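Local coordinates for protein rifamycin polyketide synthase (Amycolatopsis mediterranei, PDB 4LN9) that probably removes water from a beta-hydroxyacyl polyketide intermediate, as the dehydratase domain of the terminal module of the rifamycin synthase, at residues D37-G42 with R226-R231; C96-E101 with G269-A274; G114-Q119 with V135-E140. All blocks are in the same frame, centred on the assembly; numbering follows the deposited sequence.

From the N terminus, residues 37-42 come first, at the turn between strands 34-38 and 41-47. Residues 96-101 follow and enter strand 98-104. Interaction 3 closes next, at 114-119 with 135-140, a hairpin with 15 residues between its segments. It falls within the longer loops of both other contacts. Residues 226-231 then return to 37-42 and close interaction 1. Residues 269-274 close interaction 2 last, so interactions 1 and 2 cross along the chain. Both tie the N-terminal part of this double hotdog fold to the C-terminal part. Interaction 3 stays within the N-terminal part. No two of the three touch each other.

Interaction 1: residues D37-G42 with R226-R231; sequences DHPLLG and RAEAGR
Arg231 reaches Asp37 through a side chain whose CG stands beside its own backbone N (chi1 -52°) and which bends further out, at chi3. The bend carries the guanidinium past Pro39 towards the carboxylate. Asp37 answers with CG turned opposite its backbone N (chi1 -164°). Asp37 OD1 then lies 3.5 Å from Arg231 NH2 and forms a salt bridge. OD1 comes to the edge of the guanidinium, near its plane. The two side chains cross at about a right angle, with carboxylate and guanidinium planes 39° apart.

Water reinforces the pair. Water 2 accepts from Arg231 NE and donates to Asp37 OD1, the latter at 2.7 Å. Water 1 links the backbones, donating to Asp37 O at 2.7 Å and to Arg231 O at 3.1 Å.

Pro39 supplies the apolar part. Its CG sits over one face of the guanidinium, 3.7 Å from Arg231 NH1. The proline CB also packs 3.6 Å from Glu228 OE1. Glu228 OE1 makes a long salt bridge of 3.8 Å to Arg231 NH1. His38 sets off away from Arg231, and its ring packs one face on Pro39 CD. ND1 accepts from Leu40 N at 3.1 Å, and NE2 is hydrogen-bonded to Glu85. Pro39 and Leu40 also touch Phe232, which follows the second segment.

No direct hydrogen bond joins the two segments. Loose charge pairing, bridging waters and one proline hold the turn at 37-42 to Glu228 and Arg231. Arg231 lies between two acids, Asp37 and Glu228, and its charge would probably favour their ionised forms.

Interaction 2: residues C96-E101 with G269-A274; sequences CPVLDE and GLRLHA
Leu99 and Leu270 form an antiparallel hydrogen-bonded pair. Leu99 N donates to Leu270 O at 2.9 Å, nearly along the C=O axis. Leu270 N returns a bond to Leu99 O, also at 2.9 Å. Here the donor is tilted 20° from the carbonyl plane. Gly269 N adds a third bond, to Asp100 O at 3.0 Å, from well above that carbonyl's plane. Gly269 and Leu270 both face Leu99, which makes a G1 beta bulge. Gly269 has the positive phi (68°) that favours glycine there.

One water extends the ladder. Water 4 accepts from Leu272 N at 2.8 Å and donates to Pro97 O.

The apolar contacts fall into two groups. Leu99 CB meets Leu270 CB at 4.0 Å, on the face both leucines share. Val98 instead lies against Arg271. Its CG1 sits over one face of the guanidinium, and its CG2 is 4.0 Å from Arg271 NE. The arginine chain, extended from CG to NE, passes obliquely across Val98. Its CG and NE both lie close to the two methyls. Arg271 NE also makes a salt bridge to Glu156.

Helix 80-93 covers the leucine face, with Val84 touching both leucines and Val88 touching Leu270. Strand 98-104 continues the pairing to strand 146-154, and strand 263-272 to strand 303-313. The contact is thus the seam between the two halves of the double hotdog fold.

Interaction 3: residues G114-Q119 with V135-E140; sequences GGVRVQ and VFSLRE
The beta hairpin of strands 116-122 and 131-139 is held here by two antiparallel hydrogen-bonded pairs, Arg117 with Leu138 and Gln119 with Phe136. Arg117 N donates to Leu138 O at 2.9 Å, from above the carbonyl plane. Leu138 N donates back to Arg117 O at 2.8 Å. Gln119 N bonds to Phe136 O at 2.8 Å. The return bond, from Phe136 N to Gln119 O, lies in the carbonyl plane and is nearly straight, with 171° at the hydrogen.

Non-hydrogen-bonded pairs alternate with these. Val116 faces Arg139, and Val118 faces Ser137. Val116 turns CG2 opposite its backbone N, which sets this methyl 3.7 Å from Ser137 CB and 4.1 Å from Arg139 CD. Val118 CG1 meets Val135 CG1 at 4.3 Å. Ser137 OG is bonded to His148 of strand 146-154. At the open end of the hairpin, Glu140 OE2 takes a weak hydrogen bond from Gly115 N at 3.1 Å. The same carboxylate forms a salt bridge to Arg58, although Glu140 is poorly ordered.

The other face carries Arg117, Gln119, Phe136 and Leu138. There the Arg117 and Leu138 side chains approach each other through their CB atoms. This face meets the second subunit: Gln119 NE2 bonds to Gln46 O of that subunit, and Phe136 packs on its Pro48. Strands 116-122, 131-139 and 146-154 form an antiparallel meander, with strand 52-59 beside the first. Such a run belongs to the antiparallel sheet of a hotdog fold, and here one face of it meets the second subunit.

Interaction 1: residues D37-G42 with R226-R231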
loop_
_atom_site.group_PDB
_atom_site.type_symbol
_atom_site.label_atom_id
_atom_site.label_comp_id
_atom_site.label_asym_id
_atom_site.label_seq_id
_atom_site.Cartn_x
_atom_site.Cartn_y
_atom_site.Cartn_z
ATOM N N ASP A 37 1.055 -5.857 12.677
ATOM C CA ASP A 37 1.283 -6.305 14.053
ATOM C C ASP A 37 2.348 -5.486 14.778
ATOM O O ASP A 37 3.335 -6.031 15.272
ATOM C CB ASP A 37 1.640 -7.793 14.090
ATOM C CG ASP A 37 1.503 -8.392 15.478
ATOM O OD1 ASP A 37 0.835 -7.774 16.335
ATOM O OD2 ASP A 37 2.046 -9.494 15.706
ATOM N N HIS A 38 2.093 -4.187 14.923
ATOM C CA HIS A 38 3.107 -3.248 15.396
ATOM C C HIS A 38 2.432 -2.026 15.961
ATOM O O HIS A 38 1.396 -1.605 15.449
ATOM C CB HIS A 38 4.014 -2.851 14.236
ATOM C CG HIS A 38 5.212 -2.037 14.651
ATOM N ND1 HIS A 38 5.140 -0.715 14.885
ATOM C CD2 HIS A 38 6.526 -2.414 14.913
ATOM C CE1 HIS A 38 6.352 -0.259 15.248
ATOM N NE2 HIS A 38 7.199 -1.302 15.271
ATOM N N PRO A 39 2.969 -1.465 17.060
ATOM C CA PRO A 39 2.184 -0.446 17.763
ATOM C C PRO A 39 2.113 0.901 17.039
ATOM O O PRO A 39 1.325 1.761 17.433
ATOM C CB PRO A 39 2.913 -0.288 19.106
ATOM C CG PRO A 39 3.776 -1.503 19.239
ATOM C CD PRO A 39 4.149 -1.892 17.841
ATOM N N LEU A 40 2.959 1.110 16.034
ATOM C CA LEU A 40 2.977 2.388 15.316
ATOM C C LEU A 40 2.513 2.275 13.865
ATOM O O LEU A 40 2.550 3.257 13.124
ATOM C CB LEU A 40 4.367 3.027 15.364
ATOM C CG LEU A 40 4.882 3.468 16.736
ATOM C CD1 LEU A 40 6.337 3.900 16.642
ATOM C CD2 LEU A 40 4.018 4.587 17.300
ATOM N N LEU A 41 2.305 1.043 13.409
ATOM C CA LEU A 41 2.047 0.788 11.996
ATOM C C LEU A 41 0.766 -0.018 11.862
ATOM O O LEU A 41 0.509 -0.921 12.658
ATOM C CB LEU A 41 3.206 0.012 11.369
ATOM C CG LEU A 41 4.550 0.733 11.246
ATOM C CD1 LEU A 41 5.619 -0.214 10.721
ATOM C CD2 LEU A 41 4.429 1.959 10.353
ATOM N N GLY A 42 -0.024 0.292 10.841
ATOM C CA GLY A 42 -1.336 -0.324 10.682
ATOM C C GLY A 42 -1.307 -1.499 9.724
ATOM O O GLY A 42 -1.764 -2.591 10.055
ATOM N N ARG A 226 5.639 -0.824 29.555
ATOM C CA ARG A 226 6.180 -2.178 29.519
ATOM C C ARG A 226 5.530 -3.067 28.456
ATOM O O ARG A 226 6.219 -3.821 27.768
ATOM C CB ARG A 226 6.037 -2.832 30.891
ATOM C CG ARG A 226 6.480 -4.280 30.913
ATOM C CD ARG A 226 7.972 -4.360 31.158
ATOM N NE ARG A 226 8.305 -3.939 32.520
ATOM C CZ ARG A 226 9.344 -4.410 33.198
ATOM N NH1 ARG A 226 10.190 -5.248 32.611
ATOM N NH2 ARG A 226 9.513 -4.085 34.472
ATOM N N ALA A 227 4.201 -3.088 28.431
ATOM C CA ALA A 227 3.472 -3.954 27.509
ATOM C C ALA A 227 3.747 -3.574 26.056
ATOM O O ALA A 227 3.961 -4.440 25.207
ATOM C CB ALA A 227 1.980 -3.904 27.801
ATOM N N GLU A 228 3.750 -2.273 25.781
ATOM C CA GLU A 228 4.124 -1.762 24.465
ATOM C C GLU A 228 5.533 -2.204 24.070
ATOM O O GLU A 228 5.732 -2.814 23.019
ATOM C CB GLU A 228 4.030 -0.235 24.440
ATOM C CG GLU A 228 2.608 0.297 24.363
ATOM C CD GLU A 228 2.054 0.270 22.951
ATOM O OE1 GLU A 228 1.743 -0.833 22.455
ATOM O OE2 GLU A 228 1.934 1.352 22.340
ATOM N N ALA A 229 6.493 -1.944 24.954
ATOM C CA ALA A 229 7.894 -2.298 24.724
ATOM C C ALA A 229 8.043 -3.695 24.128
ATOM O O ALA A 229 8.862 -3.919 23.235
ATOM C CB ALA A 229 8.686 -2.187 26.020
ATOM N N GLY A 230 7.242 -4.631 24.624
ATOM C CA GLY A 230 7.342 -6.019 24.194
ATOM C C GLY A 230 6.930 -6.226 22.746
ATOM O O GLY A 230 7.288 -7.233 22.135
ATOM N N ARG A 231 6.159 -5.290 22.195
ATOM C CA ARG A 231 5.676 -5.422 20.816
ATOM C C ARG A 231 6.574 -4.731 19.783
ATOM O O ARG A 231 6.348 -4.857 18.578
ATOM C CB ARG A 231 4.238 -4.906 20.674
ATOM C CG ARG A 231 3.237 -5.475 21.667
ATOM C CD ARG A 231 1.837 -4.938 21.386
ATOM N NE ARG A 231 1.406 -5.221 20.018
ATOM C CZ ARG A 231 0.759 -4.360 19.237
ATOM N NH1 ARG A 231 0.466 -3.146 19.683
ATOM N NH2 ARG A 231 0.392 -4.718 18.013
HETATM O O HOH W 1 4.445 -7.110 17.500
HETATM O O HOH W 2 1.832 -7.289 18.762
HETATM O O HOH W 3 -1.098 -3.718 16.326
#

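Interaction 2: residues C96-E101 with G269-A274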
loop_
_atom_site.group_PDB
_atom_site.type_symbol
_atom_site.label_atom_id
_atom_site.label_comp_id
_atom_site.label_asym_id
_atom_site.label_seq_id
_atom_site.Cartn_x
_atom_site.Cartn_y
_atom_site.Cartn_z
ATOM N N CYS A 96 15.930 -7.479 5.206
ATOM C CA CYS A 96 17.001 -6.485 5.216
ATOM C C CYS A 96 17.000 -5.732 6.537
ATOM O O CYS A 96 16.656 -4.553 6.575
ATOM C CB CYS A 96 16.776 -5.458 4.104
ATOM S SG CYS A 96 17.164 -6.030 2.435
ATOM N N PRO A 97 17.421 -6.397 7.623
ATOM C CA PRO A 97 17.233 -5.831 8.956
ATOM C C PRO A 97 18.258 -4.755 9.337
ATOM O O PRO A 97 18.056 -4.046 10.323
ATOM C CB PRO A 97 17.371 -7.049 9.871
ATOM C CG PRO A 97 18.281 -7.966 9.126
ATOM C CD PRO A 97 17.953 -7.772 7.671
ATOM N N VAL A 98 19.343 -4.633 8.577
ATOM C CA VAL A 98 20.429 -3.729 8.961
ATOM C C VAL A 98 20.221 -2.321 8.417
ATOM O O VAL A 98 20.054 -2.129 7.212
ATOM C CB VAL A 98 21.805 -4.255 8.509
ATOM C CG1 VAL A 98 22.894 -3.245 8.838
ATOM C CG2 VAL A 98 22.097 -5.595 9.169
ATOM N N LEU A 99 20.226 -1.337 9.312
ATOM C CA LEU A 99 20.093 0.059 8.910
ATOM C C LEU A 99 21.453 0.660 8.559
ATOM O O LEU A 99 22.174 1.156 9.426
ATOM C CB LEU A 99 19.387 0.882 9.998
ATOM C CG LEU A 99 18.946 2.305 9.630
ATOM C CD1 LEU A 99 18.151 2.314 8.332
ATOM C CD2 LEU A 99 18.143 2.935 10.759
ATOM N N ASP A 100 21.818 0.537 7.285
ATOM C CA ASP A 100 23.107 1.002 6.774
ATOM C C ASP A 100 23.222 2.508 6.987
ATOM O O ASP A 100 24.209 2.997 7.537
ATOM C CB ASP A 100 23.203 0.678 5.276
ATOM C CG ASP A 100 24.634 0.643 4.764
ATOM O OD1 ASP A 100 25.572 0.813 5.573
ATOM O OD2 ASP A 100 24.819 0.433 3.544
ATOM N N GLU A 101 22.152 3.221 6.648
ATOM C CA GLU A 101 22.127 4.674 6.762
ATOM C C GLU A 101 20.689 5.184 6.849
ATOM O O GLU A 101 19.782 4.621 6.235
ATOM C CB GLU A 101 22.847 5.306 5.566
ATOM C CG GLU A 101 22.954 6.822 5.620
ATOM C CD GLU A 101 23.864 7.377 4.540
ATOM O OE1 GLU A 101 24.231 6.616 3.618
ATOM O OE2 GLU A 101 24.238 8.566 4.629
ATOM N N GLY A 269 24.854 2.532 10.468
ATOM C CA GLY A 269 25.166 1.208 10.999
ATOM C C GLY A 269 24.389 0.874 12.259
ATOM O O GLY A 269 24.971 0.488 13.275
ATOM N N LEU A 270 23.066 0.955 12.173
ATOM C CA LEU A 270 22.220 0.527 13.276
ATOM C C LEU A 270 21.695 -0.898 13.119
ATOM O O LEU A 270 21.114 -1.254 12.090
ATOM C CB LEU A 270 21.071 1.501 13.526
ATOM C CG LEU A 270 20.314 1.040 14.773
ATOM C CD1 LEU A 270 20.372 2.047 15.917
ATOM C CD2 LEU A 270 18.882 0.607 14.475
ATOM N N ARG A 271 21.938 -1.715 14.139
ATOM C CA ARG A 271 21.476 -3.097 14.157
ATOM C C ARG A 271 20.680 -3.370 15.422
ATOM O O ARG A 271 21.163 -3.135 16.530
ATOM C CB ARG A 271 22.665 -4.052 14.117
ATOM C CG ARG A 271 23.265 -4.238 12.739
ATOM C CD ARG A 271 24.512 -5.097 12.826
ATOM N NE ARG A 271 25.245 -5.103 11.566
ATOM C CZ ARG A 271 26.058 -4.129 11.172
ATOM N NH1 ARG A 271 26.292 -3.093 11.967
ATOM N NH2 ARG A 271 26.657 -4.202 9.992
ATOM N N LEU A 272 19.538 -4.026 15.259
ATOM C CA LEU A 272 18.783 -4.521 16.395
ATOM C C LEU A 272 18.968 -6.026 16.525
ATOM O O LEU A 272 18.806 -6.762 15.553
ATOM C CB LEU A 272 17.302 -4.192 16.226
ATOM C CG LEU A 272 16.403 -4.770 17.316
ATOM C CD1 LEU A 272 16.484 -3.916 18.572
ATOM C CD2 LEU A 272 14.968 -4.884 16.825
ATOM N N HIS A 273 19.457 -6.462 17.682
ATOM C CA HIS A 273 19.940 -7.830 17.816
ATOM C C HIS A 273 18.952 -8.689 18.540
ATOM O O HIS A 273 18.858 -9.889 18.285
ATOM C CB HIS A 273 21.286 -7.862 18.528
ATOM C CG HIS A 273 22.369 -7.095 17.814
ATOM N ND1 HIS A 273 23.014 -7.585 16.740
ATOM C CD2 HIS A 273 22.839 -5.799 17.997
ATOM C CE1 HIS A 273 23.882 -6.665 16.283
ATOM N NE2 HIS A 273 23.804 -5.589 17.081
ATOM N N ALA A 274 18.243 -8.095 19.494
ATOM C CA ALA A 274 17.252 -8.824 20.277
ATOM C C ALA A 274 16.031 -7.940 20.499
ATOM O O ALA A 274 16.167 -6.779 20.883
ATOM C CB ALA A 274 17.848 -9.253 21.613
HETATM O O HOH W 4 18.646 -4.710 12.686
#

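Interaction 3: residues G114-Q119 with V135-E140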
loop_
_atom_site.group_PDB
_atom_site.type_symbol
_atom_site.label_atom_id
_atom_site.label_comp_id
_atom_site.label_asym_id
_atom_site.label_seq_id
_atom_site.Cartn_x
_atom_site.Cartn_y
_atom_site.Cartn_z
ATOM N N GLY A 114 -6.539 15.586 15.911
ATOM C CA GLY A 114 -6.613 14.959 14.598
ATOM C C GLY A 114 -5.576 13.868 14.428
ATOM O O GLY A 114 -5.004 13.385 15.405
ATOM N N GLY A 115 -5.349 13.464 13.182
ATOM C CA GLY A 115 -4.367 12.430 12.883
ATOM C C GLY A 115 -3.377 12.879 11.828
ATOM O O GLY A 115 -3.566 13.913 11.187
ATOM N N VAL A 116 -2.267 12.156 11.720
ATOM C CA VAL A 116 -1.385 12.298 10.573
ATOM C C VAL A 116 -1.114 10.937 9.949
ATOM O O VAL A 116 -0.964 9.939 10.655
ATOM C CB VAL A 116 -0.054 12.977 10.954
ATOM C CG1 VAL A 116 0.666 12.177 12.030
ATOM C CG2 VAL A 116 0.827 13.153 9.727
ATOM N N ARG A 117 -1.292 10.864 8.632
ATOM C CA ARG A 117 -1.085 9.616 7.914
ATOM C C ARG A 117 0.412 9.413 7.721
ATOM O O ARG A 117 1.137 10.370 7.454
ATOM C CB ARG A 117 -1.787 9.673 6.557
ATOM C CG ARG A 117 -1.670 8.397 5.742
ATOM C CD ARG A 117 -2.525 8.465 4.486
ATOM N NE ARG A 117 -3.945 8.315 4.784
ATOM C CZ ARG A 117 -4.920 8.593 3.926
ATOM N NH1 ARG A 117 -4.630 9.061 2.720
ATOM N NH2 ARG A 117 -6.187 8.427 4.282
ATOM N N VAL A 118 0.898 8.212 8.024
ATOM C CA VAL A 118 2.325 7.929 7.898
ATOM C C VAL A 118 2.587 6.784 6.932
ATOM O O VAL A 118 1.787 5.856 6.819
ATOM C CB VAL A 118 2.975 7.607 9.259
ATOM C CG1 VAL A 118 4.449 7.278 9.075
ATOM C CG2 VAL A 118 2.800 8.775 10.217
ATOM N N GLN A 119 3.677 6.886 6.185
ATOM C CA GLN A 119 4.016 5.836 5.248
ATOM C C GLN A 119 5.498 5.500 5.285
ATOM O O GLN A 119 6.347 6.388 5.268
ATOM C CB GLN A 119 3.589 6.219 3.835
ATOM C CG GLN A 119 3.644 5.053 2.865
ATOM C CD GLN A 119 3.162 5.432 1.484
ATOM O OE1 GLN A 119 3.935 5.440 0.527
ATOM N NE2 GLN A 119 1.864 5.691 1.359
ATOM N N VAL A 135 10.495 7.627 4.753
ATOM C CA VAL A 135 9.344 7.818 5.630
ATOM C C VAL A 135 8.609 9.113 5.300
ATOM O O VAL A 135 9.220 10.176 5.212
ATOM C CB VAL A 135 9.754 7.817 7.117
ATOM C CG1 VAL A 135 8.549 8.102 8.000
ATOM C CG2 VAL A 135 10.390 6.485 7.489
ATOM N N PHE A 136 7.318 8.992 4.998
ATOM C CA PHE A 136 6.505 10.143 4.605
ATOM C C PHE A 136 5.371 10.359 5.598
ATOM O O PHE A 136 4.826 9.394 6.139
ATOM C CB PHE A 136 5.914 9.940 3.208
ATOM C CG PHE A 136 6.941 9.700 2.141
ATOM C CD1 PHE A 136 7.600 10.763 1.544
ATOM C CD2 PHE A 136 7.133 8.428 1.626
ATOM C CE1 PHE A 136 8.528 10.546 0.541
ATOM C CE2 PHE A 136 8.030 8.207 0.598
ATOM C CZ PHE A 136 8.748 9.265 0.071
ATOM N N SER A 137 4.831 11.576 5.592
ATOM C CA SER A 137 3.588 11.857 6.295
ATOM C C SER A 137 2.662 12.781 5.509
ATOM O O SER A 137 3.112 13.621 4.728
ATOM C CB SER A 137 3.870 12.441 7.681
ATOM O OG SER A 137 4.329 13.778 7.586
ATOM N N LEU A 138 1.365 12.634 5.761
ATOM C CA LEU A 138 0.338 13.480 5.167
ATOM C C LEU A 138 -0.647 13.912 6.247
ATOM O O LEU A 138 -1.425 13.100 6.750
ATOM C CB LEU A 138 -0.414 12.709 4.076
ATOM C CG LEU A 138 -1.499 13.484 3.322
ATOM C CD1 LEU A 138 -0.884 14.631 2.533
ATOM C CD2 LEU A 138 -2.286 12.558 2.405
ATOM N N ARG A 139 -0.544 15.171 6.665
ATOM C CA ARG A 139 -1.485 15.752 7.616
ATOM C C ARG A 139 -2.892 15.823 7.024
ATOM O O ARG A 139 -3.058 16.045 5.826
ATOM C CB ARG A 139 -1.022 17.151 8.029
ATOM C CG ARG A 139 0.314 17.173 8.758
ATOM C CD ARG A 139 0.121 17.164 10.266
ATOM N NE ARG A 139 1.142 17.950 10.953
ATOM C CZ ARG A 139 0.947 19.173 11.433
ATOM N NH1 ARG A 139 -0.250 19.738 11.350
ATOM N NH2 ARG A 139 1.947 19.832 12.003
ATOM N N GLU A 140 -3.902 15.648 7.873
ATOM C CA GLU A 140 -5.298 15.659 7.434
ATOM C C GLU A 140 -5.616 16.870 6.563
ATOM O O GLU A 140 -6.423 16.786 5.635
ATOM C CB GLU A 140 -6.236 15.630 8.643
ATOM C CG GLU A 140 -6.443 14.247 9.238
ATOM C CD GLU A 140 -7.445 14.252 10.375
ATOM O OE1 GLU A 140 -8.065 15.308 10.620
ATOM O OE2 GLU A 140 -7.609 13.200 11.028
#